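Local atomic coordinates of tapirin (Caldicellulosiruptor kristjanssonii, PDB entry 6N2B), a protein that probably binds cellulose through its beta-helical C-terminal domain, which carries a bound calcium ion, and so is thought to serve cell adhesion. Residues P427-G432 against I463-S468; L436-D441 against N467-S472. All blocks are in the same frame, centred on the assembly; numbering follows the deposited sequence.

Contact 1: residues P427-G432 against I463-S468. With CA (calcium ion), chain C.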
loop_
_atom_site.group_PDB
_atom_site.type_symbol
_atom_site.label_atom_id
_atom_site.label_comp_id
_atom_site.label_asym_id
_atom_site.label_seq_id
_atom_site.Cartn_x
_atom_site.Cartn_y
_atom_site.Cartn_z
ATOM N N PRO A 427 -2.384 -24.123 12.178
ATOM C CA PRO A 427 -2.027 -25.545 12.240
ATOM C C PRO A 427 -0.546 -25.811 12.002
ATOM O O PRO A 427 0.171 -25.030 11.376
ATOM C CB PRO A 427 -2.864 -26.161 11.120
ATOM C CG PRO A 427 -3.120 -25.024 10.172
ATOM C CD PRO A 427 -3.307 -23.832 11.066
ATOM N N ALA A 428 -0.098 -26.958 12.511
ATOM C CA ALA A 428 1.240 -27.487 12.278
ATOM C C ALA A 428 1.146 -29.006 12.272
ATOM O O ALA A 428 0.385 -29.581 13.055
ATOM C CB ALA A 428 2.228 -27.017 13.354
ATOM N N ASP A 429 1.886 -29.659 11.315
ATOM C CA ASP A 429 2.067 -31.112 11.202
ATOM C C ASP A 429 3.521 -31.485 11.516
ATOM O O ASP A 429 4.413 -30.650 11.356
ATOM C CB ASP A 429 1.692 -31.679 9.811
ATOM C CG ASP A 429 1.764 -30.638 8.647
ATOM O OD1 ASP A 429 2.855 -30.438 8.064
ATOM O OD2 ASP A 429 0.707 -30.084 8.257
ATOM N N PRO A 430 3.803 -32.710 11.998
ATOM C CA PRO A 430 5.211 -33.107 12.173
ATOM C C PRO A 430 5.895 -33.489 10.878
ATOM O O PRO A 430 7.132 -33.545 10.859
ATOM C CB PRO A 430 5.140 -34.311 13.134
ATOM C CG PRO A 430 3.744 -34.334 13.657
ATOM C CD PRO A 430 2.899 -33.723 12.576
ATOM N N VAL A 431 5.140 -33.753 9.806
ATOM C CA VAL A 431 5.737 -33.873 8.477
ATOM C C VAL A 431 6.462 -32.584 8.108
ATOM O O VAL A 431 5.896 -31.491 8.184
ATOM C CB VAL A 431 4.653 -34.191 7.436
ATOM C CG1 VAL A 431 5.293 -34.628 6.139
ATOM C CG2 VAL A 431 3.702 -35.254 7.964
ATOM N N GLY A 432 7.713 -32.701 7.672
ATOM C CA GLY A 432 8.392 -31.467 7.302
ATOM C C GLY A 432 8.787 -30.661 8.531
ATOM O O GLY A 432 9.020 -31.208 9.613
ATOM N N ILE A 463 11.885 -24.681 3.029
ATOM C CA ILE A 463 12.464 -25.739 2.202
ATOM C C ILE A 463 12.088 -27.117 2.755
ATOM O O ILE A 463 11.683 -28.018 2.006
ATOM C CB ILE A 463 13.994 -25.567 2.108
ATOM C CG1 ILE A 463 14.354 -24.274 1.383
ATOM C CG2 ILE A 463 14.628 -26.736 1.410
ATOM C CD1 ILE A 463 15.733 -23.794 1.720
ATOM N N THR A 464 12.206 -27.298 4.076
ATOM C CA THR A 464 11.802 -28.562 4.682
ATOM C C THR A 464 10.326 -28.852 4.420
ATOM O O THR A 464 9.976 -29.909 3.877
ATOM C CB THR A 464 12.088 -28.549 6.189
ATOM O OG1 THR A 464 13.493 -28.372 6.418
ATOM C CG2 THR A 464 11.650 -29.856 6.829
ATOM N N GLU A 465 9.445 -27.920 4.790
ATOM C CA GLU A 465 8.013 -28.178 4.708
ATOM C C GLU A 465 7.566 -28.431 3.273
ATOM O O GLU A 465 6.869 -29.414 2.999
ATOM C CB GLU A 465 7.229 -27.016 5.308
ATOM C CG GLU A 465 5.731 -27.232 5.276
ATOM C CD GLU A 465 5.271 -28.070 6.450
ATOM O OE1 GLU A 465 6.134 -28.327 7.322
ATOM O OE2 GLU A 465 4.073 -28.457 6.507
ATOM N N VAL A 466 7.954 -27.562 2.339
ATOM C CA VAL A 466 7.470 -27.701 0.965
ATOM C C VAL A 466 7.886 -29.051 0.375
ATOM O O VAL A 466 7.058 -29.786 -0.172
ATOM C CB VAL A 466 7.952 -26.518 0.097
ATOM C CG1 VAL A 466 7.767 -26.813 -1.371
ATOM C CG2 VAL A 466 7.203 -25.224 0.459
ATOM N N ASN A 467 9.170 -29.403 0.487
ATOM C CA ASN A 467 9.653 -30.667 -0.071
ATOM C C ASN A 467 8.945 -31.869 0.524
ATOM O O ASN A 467 8.736 -32.877 -0.159
ATOM C CB ASN A 467 11.154 -30.827 0.179
ATOM C CG ASN A 467 11.985 -30.155 -0.861
ATOM O OD1 ASN A 467 12.046 -30.588 -2.026
ATOM N ND2 ASN A 467 12.672 -29.084 -0.442
ATOM N N SER A 468 8.635 -31.818 1.815
ATOM C CA SER A 468 7.969 -32.959 2.422
ATOM C C SER A 468 6.601 -33.197 1.786
ATOM O O SER A 468 6.196 -34.349 1.582
ATOM C CB SER A 468 7.832 -32.738 3.920
ATOM O OG SER A 468 6.876 -31.711 4.161
HETATM CA CA CA C . 4.962 -29.649 9.067
#
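Glu465 of the helix and Asp429 of the loop converge on one calcium ion. The two side chains cross at a slant, yet their carboxylate planes are only 27° apart, and each gives the metal one close oxygen: Glu465 OE1 binds the calcium at 2.5 Å and Asp429 OD1 at 2.5 Å. Glu465 gets there by leaving the helix with CG anti to the backbone N (chi1 -179°) and then bending at chi2 (83°), which swings its acid group toward the loop. Its other oxygen, OE2, faces Asp429 and is hydrogen-bonded to Ser438. Asp429 was modelled in two conformers, so details of its placing are less certain. The loop's backbone carbonyls add more ligands: Asp429 O binds the calcium at 2.6 Å and Val431 O at 2.2 Å, while Ala433 and Leu436 complete the site. Six oxygens thus hold the ion, whose two charges probably offset those of the Asp429 and Glu465 carboxylates. Beside the metal, Gly432 lies against the helix surface. Thr464 brings its methyl CG2 to within 3.4 Å of Gly432 C, and Ser468 OG comes to 3.5 Å from Gly432 CA. The same hydroxyl turns back along its own helix to donate to Glu465 O at 2.6 Å. Gly432 has backbone angles that call for glycine by themselves, since a side chain would be jammed against the preceding carbonyl O. Val431 CG1 makes a looser van der Waals contact with CB and OG of Ser468. This is a calcium site in which a loop wraps the ion with main-chain carbonyls and an aspartate, and a helix closes it with a glutamate.

Contact 2: residues L436-D441 against N467-S472. With CA (calcium ion), chain C.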
loop_
_atom_site.group_PDB
_atom_site.type_symbol
_atom_site.label_atom_id
_atom_site.label_comp_id
_atom_site.label_asym_id
_atom_site.label_seq_id
_atom_site.Cartn_x
_atom_site.Cartn_y
_atom_site.Cartn_z
ATOM N N LEU A 436 5.715 -25.617 11.160
ATOM C CA LEU A 436 4.793 -25.214 10.106
ATOM C C LEU A 436 3.729 -26.272 9.843
ATOM O O LEU A 436 3.897 -27.454 10.139
ATOM C CB LEU A 436 5.537 -24.937 8.801
ATOM C CG LEU A 436 6.762 -24.034 8.794
ATOM C CD1 LEU A 436 7.337 -23.950 7.373
ATOM C CD2 LEU A 436 6.399 -22.661 9.314
ATOM N N GLY A 437 2.613 -25.817 9.286
ATOM C CA GLY A 437 1.672 -26.700 8.640
ATOM C C GLY A 437 1.437 -26.227 7.219
ATOM O O GLY A 437 1.745 -25.095 6.863
ATOM N N SER A 438 0.884 -27.112 6.404
ATOM C CA SER A 438 0.544 -26.688 5.059
ATOM C C SER A 438 -0.580 -27.548 4.504
ATOM O O SER A 438 -0.850 -28.650 4.985
ATOM C CB SER A 438 1.764 -26.737 4.129
ATOM O OG SER A 438 2.336 -28.031 4.109
ATOM N N VAL A 439 -1.235 -26.996 3.487
ATOM C CA VAL A 439 -2.151 -27.689 2.590
ATOM C C VAL A 439 -1.719 -27.368 1.165
ATOM O O VAL A 439 -1.358 -26.221 0.873
ATOM C CB VAL A 439 -3.601 -27.231 2.831
ATOM C CG1 VAL A 439 -4.526 -27.688 1.697
ATOM C CG2 VAL A 439 -4.070 -27.706 4.193
ATOM N N TYR A 440 -1.745 -28.365 0.277
ATOM C CA TYR A 440 -1.287 -28.159 -1.091
ATOM C C TYR A 440 -2.313 -28.663 -2.094
ATOM O O TYR A 440 -3.271 -29.350 -1.747
ATOM C CB TYR A 440 0.066 -28.830 -1.343
ATOM C CG TYR A 440 0.067 -30.345 -1.347
ATOM C CD1 TYR A 440 0.207 -31.069 -0.160
ATOM C CD2 TYR A 440 -0.030 -31.054 -2.542
ATOM C CE1 TYR A 440 0.223 -32.447 -0.163
ATOM C CE2 TYR A 440 -0.003 -32.435 -2.557
ATOM C CZ TYR A 440 0.123 -33.130 -1.363
ATOM O OH TYR A 440 0.142 -34.513 -1.382
ATOM N N ASP A 441 -2.096 -28.301 -3.360
ATOM C CA ASP A 441 -2.991 -28.634 -4.471
ATOM C C ASP A 441 -2.133 -28.902 -5.701
ATOM O O ASP A 441 -1.558 -27.968 -6.271
ATOM C CB ASP A 441 -3.984 -27.503 -4.731
ATOM C CG ASP A 441 -4.934 -27.778 -5.903
ATOM O OD1 ASP A 441 -4.791 -28.805 -6.621
ATOM O OD2 ASP A 441 -5.840 -26.932 -6.105
ATOM N N ASN A 467 9.170 -29.403 0.487
ATOM C CA ASN A 467 9.653 -30.667 -0.071
ATOM C C ASN A 467 8.945 -31.869 0.524
ATOM O O ASN A 467 8.736 -32.877 -0.159
ATOM C CB ASN A 467 11.154 -30.827 0.179
ATOM C CG ASN A 467 11.985 -30.155 -0.861
ATOM O OD1 ASN A 467 12.046 -30.588 -2.026
ATOM N ND2 ASN A 467 12.672 -29.084 -0.442
ATOM N N SER A 468 8.635 -31.818 1.815
ATOM C CA SER A 468 7.969 -32.959 2.422
ATOM C C SER A 468 6.601 -33.197 1.786
ATOM O O SER A 468 6.196 -34.349 1.582
ATOM C CB SER A 468 7.832 -32.738 3.920
ATOM O OG SER A 468 6.876 -31.711 4.161
ATOM N N LYS A 469 5.873 -32.119 1.467
ATOM C CA LYS A 469 4.518 -32.285 0.960
ATOM C C LYS A 469 4.503 -32.588 -0.528
ATOM O O LYS A 469 3.633 -33.339 -0.995
ATOM C CB LYS A 469 3.666 -31.046 1.242
ATOM C CG LYS A 469 3.477 -30.728 2.745
ATOM C CD LYS A 469 2.836 -31.888 3.483
ATOM C CE LYS A 469 2.317 -31.503 4.841
ATOM N NZ LYS A 469 1.213 -30.500 4.850
ATOM N N LEU A 470 5.473 -32.051 -1.279
ATOM C CA LEU A 470 5.447 -32.100 -2.732
ATOM C C LEU A 470 6.435 -33.076 -3.341
ATOM O O LEU A 470 6.374 -33.307 -4.554
ATOM C CB LEU A 470 5.728 -30.711 -3.300
ATOM C CG LEU A 470 4.804 -29.591 -2.828
ATOM C CD1 LEU A 470 5.020 -28.372 -3.714
ATOM C CD2 LEU A 470 3.339 -30.015 -2.838
ATOM N N GLY A 471 7.340 -33.645 -2.542
ATOM C CA GLY A 471 8.444 -34.427 -3.060
ATOM C C GLY A 471 9.431 -33.634 -3.883
ATOM O O GLY A 471 10.314 -34.228 -4.504
ATOM N N SER A 472 9.291 -32.313 -3.924
ATOM C CA SER A 472 10.227 -31.410 -4.588
ATOM C C SER A 472 9.836 -29.993 -4.197
ATOM O O SER A 472 8.959 -29.783 -3.348
ATOM C CB SER A 472 10.219 -31.594 -6.109
ATOM O OG SER A 472 8.951 -31.270 -6.669
HETATM CA CA CA C . 4.962 -29.649 9.067
HETATM O O HOH W 1 1.872 -35.598 0.941
HETATM O O HOH W 2 3.103 -35.579 -2.605
#
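Lys469 and Ser438 form the polar link, with Lys469 NZ donating to Ser438 OG at 2.8 Å. The lysine chain, bent at chi2 (-58°) and chi4 (64°), brings its ammonium group against the strand. NZ also forms a long, weak ion pair with Asp429. The aromatic and apolar contacts belong to Tyr440. Lys469 O lies over one face of its ring, 3.5 Å from Tyr440 CZ, and Lys469 CB lies 3.7 Å from Tyr440 CD1. Leu470 CD2 meets the ring obliquely, 3.5 Å from Tyr440 CD2. Water makes a third link: one molecule donates to Lys469 O at 2.8 Å and reaches Tyr440 OH by a weak bond, while a second sits 3.1 Å from Tyr440 OH and binds Lys469 O weakly. An alanine in place of Tyr440 is likely to open a gap beside Leu470 and leave both waters without their phenolic partner. The metal is reached directly through the backbone, Leu436 O binding calcium at 2.7 Å. Chemically, the lysine ammonium, set beside the acidic calcium ligands by its bond to Ser438, would probably offset part of their negative charge, while Tyr440 packs on Lys469 and Leu470 at the helix end, with water at its phenol.

In the fold
From the N terminus, the chain leaves helix 408-413 and enters the loop holding 427-432, turns round the calcium ion and runs into strand 436-441. It pairs back antiparallel through strand 448-453, then enters helix 459-470. Contact 1 closes the long loop from 427-432 to the middle of this helix, and contact 2 closes the loop from strand 436-441 to its C-terminal end. The two closures interleave, since both segments of contact 2 follow their counterparts in contact 1, and they share Asn467 and Ser468. Their centres are about 6 Å apart. Together with the calcium ion, which both touch, they fasten loop, strand and helix into one unit.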